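Local atomic coordinates of scarecrow-like protein 3 (Arabidopsis thaliana, PDB entry 6KPB), a protein that binds zinc finger proteins of the IDD group, among them JACKDAW, and probably acts as a transcription factor in plant development. Residues L152-I157 against W180-Q185. Numbering follows the deposited sequence.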
ATOM      1  N   LEU A 152      16.065 -21.048 -24.994  1.00 72.90           N
ATOM      2  CA  LEU A 152      16.732 -20.596 -26.212  1.00 74.93           C
ATOM      3  C   LEU A 152      18.062 -19.920 -25.906  1.00 78.46           C
ATOM      4  O   LEU A 152      19.056 -20.151 -26.605  1.00 79.17           O
ATOM      5  CB  LEU A 152      15.816 -19.652 -26.991  1.00 72.55           C
ATOM      6  CG  LEU A 152      14.604 -20.300 -27.669  1.00 78.83           C
ATOM      7  CD1 LEU A 152      13.662 -19.244 -28.240  1.00 70.77           C
ATOM      8  CD2 LEU A 152      15.066 -21.262 -28.755  1.00 72.41           C
ATOM      9  N   THR A 153      18.105 -19.087 -24.864  1.00 72.01           N
ATOM     10  CA  THR A 153      19.334 -18.361 -24.557  1.00 78.90           C
ATOM     11  C   THR A 153      20.399 -19.287 -23.979  1.00 86.01           C
ATOM     12  O   THR A 153      21.592 -19.115 -24.254  1.00 85.89           O
ATOM     13  CB  THR A 153      19.046 -17.211 -23.593  1.00 85.49           C
ATOM     14  OG1 THR A 153      18.514 -17.732 -22.370  1.00108.51           O
ATOM     15  CG2 THR A 153      18.045 -16.242 -24.205  1.00 91.47           C
ATOM     16  N   ASN A 154      19.992 -20.273 -23.172  1.00 72.25           N
ATOM     17  CA  ASN A 154      20.963 -21.228 -22.642  1.00 75.23           C
ATOM     18  C   ASN A 154      21.588 -22.059 -23.757  1.00 78.06           C
ATOM     19  O   ASN A 154      22.790 -22.344 -23.724  1.00 88.54           O
ATOM     20  CB  ASN A 154      20.304 -22.135 -21.602  1.00 71.21           C
ATOM     21  CG  ASN A 154      20.027 -21.418 -20.293  1.00 83.66           C
ATOM     22  OD1 ASN A 154      20.495 -20.301 -20.072  1.00 83.22           O
ATOM     23  ND2 ASN A 154      19.270 -22.064 -19.414  1.00 87.64           N
ATOM     24  N   ARG A 155      20.790 -22.455 -24.752  1.00 73.02           N
ATOM     25  CA  ARG A 155      21.339 -23.175 -25.898  1.00 76.33           C
ATOM     26  C   ARG A 155      22.330 -22.310 -26.667  1.00 81.55           C
ATOM     27  O   ARG A 155      23.399 -22.785 -27.071  1.00 77.59           O
ATOM     28  CB  ARG A 155      20.210 -23.640 -26.817  1.00 79.46           C
ATOM     29  CG  ARG A 155      19.498 -24.898 -26.352  1.00105.98           C
ATOM     30  CD  ARG A 155      20.299 -26.144 -26.699  1.00124.44           C
ATOM     31  NE  ARG A 155      20.671 -26.906 -25.512  1.00136.26           N
ATOM     32  CZ  ARG A 155      19.855 -27.740 -24.875  1.00137.10           C
ATOM     33  NH1 ARG A 155      18.613 -27.914 -25.308  1.00137.51           N
ATOM     34  NH2 ARG A 155      20.277 -28.395 -23.803  1.00137.43           N
ATOM     35  N   ALA A 156      21.993 -21.035 -26.876  1.00 73.62           N
ATOM     36  CA  ALA A 156      22.898 -20.137 -27.586  1.00 74.22           C
ATOM     37  C   ALA A 156      24.197 -19.943 -26.815  1.00 83.70           C
ATOM     38  O   ALA A 156      25.276 -19.854 -27.413  1.00 94.92           O
ATOM     39  CB  ALA A 156      22.212 -18.794 -27.837  1.00 67.94           C
ATOM     40  N   ILE A 157      24.114 -19.874 -25.485  1.00 80.75           N
ATOM     41  CA  ILE A 157      25.315 -19.727 -24.668  1.00 81.00           C
ATOM     42  C   ILE A 157      26.159 -20.994 -24.728  1.00 84.36           C
ATOM     43  O   ILE A 157      27.375 -20.937 -24.943  1.00 96.34           O
ATOM     44  CB  ILE A 157      24.939 -19.368 -23.219  1.00 77.44           C
ATOM     45  CG1 ILE A 157      24.455 -17.918 -23.136  1.00 73.70           C
ATOM     46  CG2 ILE A 157      26.116 -19.609 -22.281  1.00 71.00           C
ATOM     47  CD1 ILE A 157      23.798 -17.574 -21.817  1.00 69.01           C
ATOM     48  N   TRP A 180      19.693 -20.193 -14.710  1.00 87.65           N
ATOM     49  CA  TRP A 180      21.051 -20.713 -14.639  1.00 89.95           C
ATOM     50  C   TRP A 180      21.147 -22.078 -13.967  1.00 92.07           C
ATOM     51  O   TRP A 180      22.174 -22.748 -14.114  1.00 94.37           O
ATOM     52  CB  TRP A 180      21.965 -19.722 -13.907  1.00 73.17           C
ATOM     53  CG  TRP A 180      21.814 -18.303 -14.385  1.00 77.68           C
ATOM     54  CD1 TRP A 180      21.529 -17.208 -13.623  1.00 84.30           C
ATOM     55  CD2 TRP A 180      21.925 -17.831 -15.737  1.00 75.41           C
ATOM     56  NE1 TRP A 180      21.462 -16.084 -14.411  1.00 88.51           N
ATOM     57  CE2 TRP A 180      21.700 -16.440 -15.712  1.00 75.84           C
ATOM     58  CE3 TRP A 180      22.194 -18.447 -16.963  1.00 76.04           C
ATOM     59  CZ2 TRP A 180      21.736 -15.657 -16.865  1.00 73.07           C
ATOM     60  CZ3 TRP A 180      22.228 -17.668 -18.106  1.00 69.53           C
ATOM     61  CH2 TRP A 180      21.999 -16.288 -18.048  1.00 71.36           C
ATOM     62  N   LEU A 181      20.113 -22.500 -13.235  1.00 92.72           N
ATOM     63  CA  LEU A 181      20.119 -23.848 -12.676  1.00 90.86           C
ATOM     64  C   LEU A 181      20.151 -24.897 -13.780  1.00 89.80           C
ATOM     65  O   LEU A 181      20.859 -25.906 -13.670  1.00 90.53           O
ATOM     66  CB  LEU A 181      18.902 -24.052 -11.773  1.00 93.75           C
ATOM     67  CG  LEU A 181      18.916 -23.355 -10.411  1.00 88.83           C
ATOM     68  CD1 LEU A 181      17.553 -23.449  -9.747  1.00 85.07           C
ATOM     69  CD2 LEU A 181      19.988 -23.950  -9.515  1.00 79.81           C
ATOM     70  N   ALA A 182      19.398 -24.671 -14.858  1.00 83.76           N
ATOM     71  CA  ALA A 182      19.428 -25.593 -15.988  1.00 77.80           C
ATOM     72  C   ALA A 182      20.768 -25.536 -16.712  1.00 82.95           C
ATOM     73  O   ALA A 182      21.312 -26.576 -17.100  1.00 90.02           O
ATOM     74  CB  ALA A 182      18.283 -25.284 -16.950  1.00 72.56           C
ATOM     75  N   LEU A 183      21.315 -24.333 -16.901  1.00 80.44           N
ATOM     76  CA  LEU A 183      22.600 -24.208 -17.585  1.00 83.78           C
ATOM     77  C   LEU A 183      23.719 -24.866 -16.791  1.00 89.33           C
ATOM     78  O   LEU A 183      24.685 -25.366 -17.378  1.00 93.08           O
ATOM     79  CB  LEU A 183      22.924 -22.736 -17.842  1.00 79.30           C
ATOM     80  CG  LEU A 183      24.137 -22.476 -18.738  1.00 83.47           C
ATOM     81  CD1 LEU A 183      23.908 -23.094 -20.102  1.00 88.13           C
ATOM     82  CD2 LEU A 183      24.428 -20.987 -18.867  1.00 76.42           C
ATOM     83  N   LEU A 184      23.609 -24.873 -15.461  1.00 84.23           N
ATOM     84  CA  LEU A 184      24.594 -25.565 -14.636  1.00 91.43           C
ATOM     85  C   LEU A 184      24.614 -27.057 -14.946  1.00 94.01           C
ATOM     86  O   LEU A 184      25.678 -27.639 -15.189  1.00102.12           O
ATOM     87  CB  LEU A 184      24.296 -25.326 -13.155  1.00 96.71           C
ATOM     88  CG  LEU A 184      24.995 -24.148 -12.480  1.00100.00           C
ATOM     89  CD1 LEU A 184      24.383 -23.875 -11.116  1.00106.75           C
ATOM     90  CD2 LEU A 184      26.479 -24.434 -12.346  1.00110.45           C
ATOM     91  N   GLN A 185      23.439 -27.691 -14.948  1.00 93.45           N
ATOM     92  CA  GLN A 185      23.365 -29.117 -15.249  1.00 91.02           C
ATOM     93  C   GLN A 185      23.831 -29.407 -16.671  1.00 82.59           C
ATOM     94  O   GLN A 185      24.511 -30.410 -16.917  1.00 82.94           O
ATOM     95  CB  GLN A 185      21.936 -29.624 -15.042  1.00 87.34           C
ATOM     96  CG  GLN A 185      21.697 -31.044 -15.536  1.00 84.28           C
ATOM     97  CD  GLN A 185      22.491 -32.078 -14.759  1.00100.13           C
ATOM     98  OE1 GLN A 185      22.091 -32.496 -13.671  1.00 96.65           O
ATOM     99  NE2 GLN A 185      23.622 -32.497 -15.316  1.00103.45           N
TER
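Asn154 and Leu183 meet through different first torsions: the amide of Asn154 lies beside its own backbone N, with CG anti to the carbonyl carbon, whereas the branch of Leu183 swings anti to its backbone N (chi1 -171°) and reaches across to helix 145-160. Leu183 crosses the asparagine at a slant, touching it at two places. Its CB packs against Asn154 CG at 4.0 Å, while its CD1 lies 3.9 Å from the backbone oxygen, Asn154 O. The other methyl, Leu183 CD2, meets Ile157 CG2 at 4.1 Å, the two side chains crossing nearly at a right angle.

Trp180 closes the inner side of the contact. Although its CB points away from the facing helix, the indole turns back beneath Asn154 and Ile157. Ile157 CD1 comes to the ring edge, close to its plane, 4.0 Å from Trp180 CZ3. Asn154 OD1 approaches the same ring carbon, Trp180 CZ3, at 3.7 Å, with amide and ring planes tilted 38° apart.

The helices belong to the predicted VHIID region of the GRAS domain, and the axes of the two segments, 10.1 Å apart at closest approach, run at 37° to one another. Both lie over the central sheet: Ile157 reaches Val345 and Ala253, and Trp180 reaches Ile199 and Ser255. Strand 166-171 comes between them in the chain and carries Asp171, whose OD2 is hydrogen-bonded to Trp180 NE1.

No hydrogen bond joins the two six-residue segments, yet Asn154 ND2 is bonded to Gln179 O, immediately before Trp180. The chemistry is therefore divided: the touching surfaces are mostly apolar carbon packed round the Asn154 amide, while Gln179 and Asp171, outside the segments, give the amide nitrogen and the indole N-H an acceptor each and help fix how both flat groups are turned.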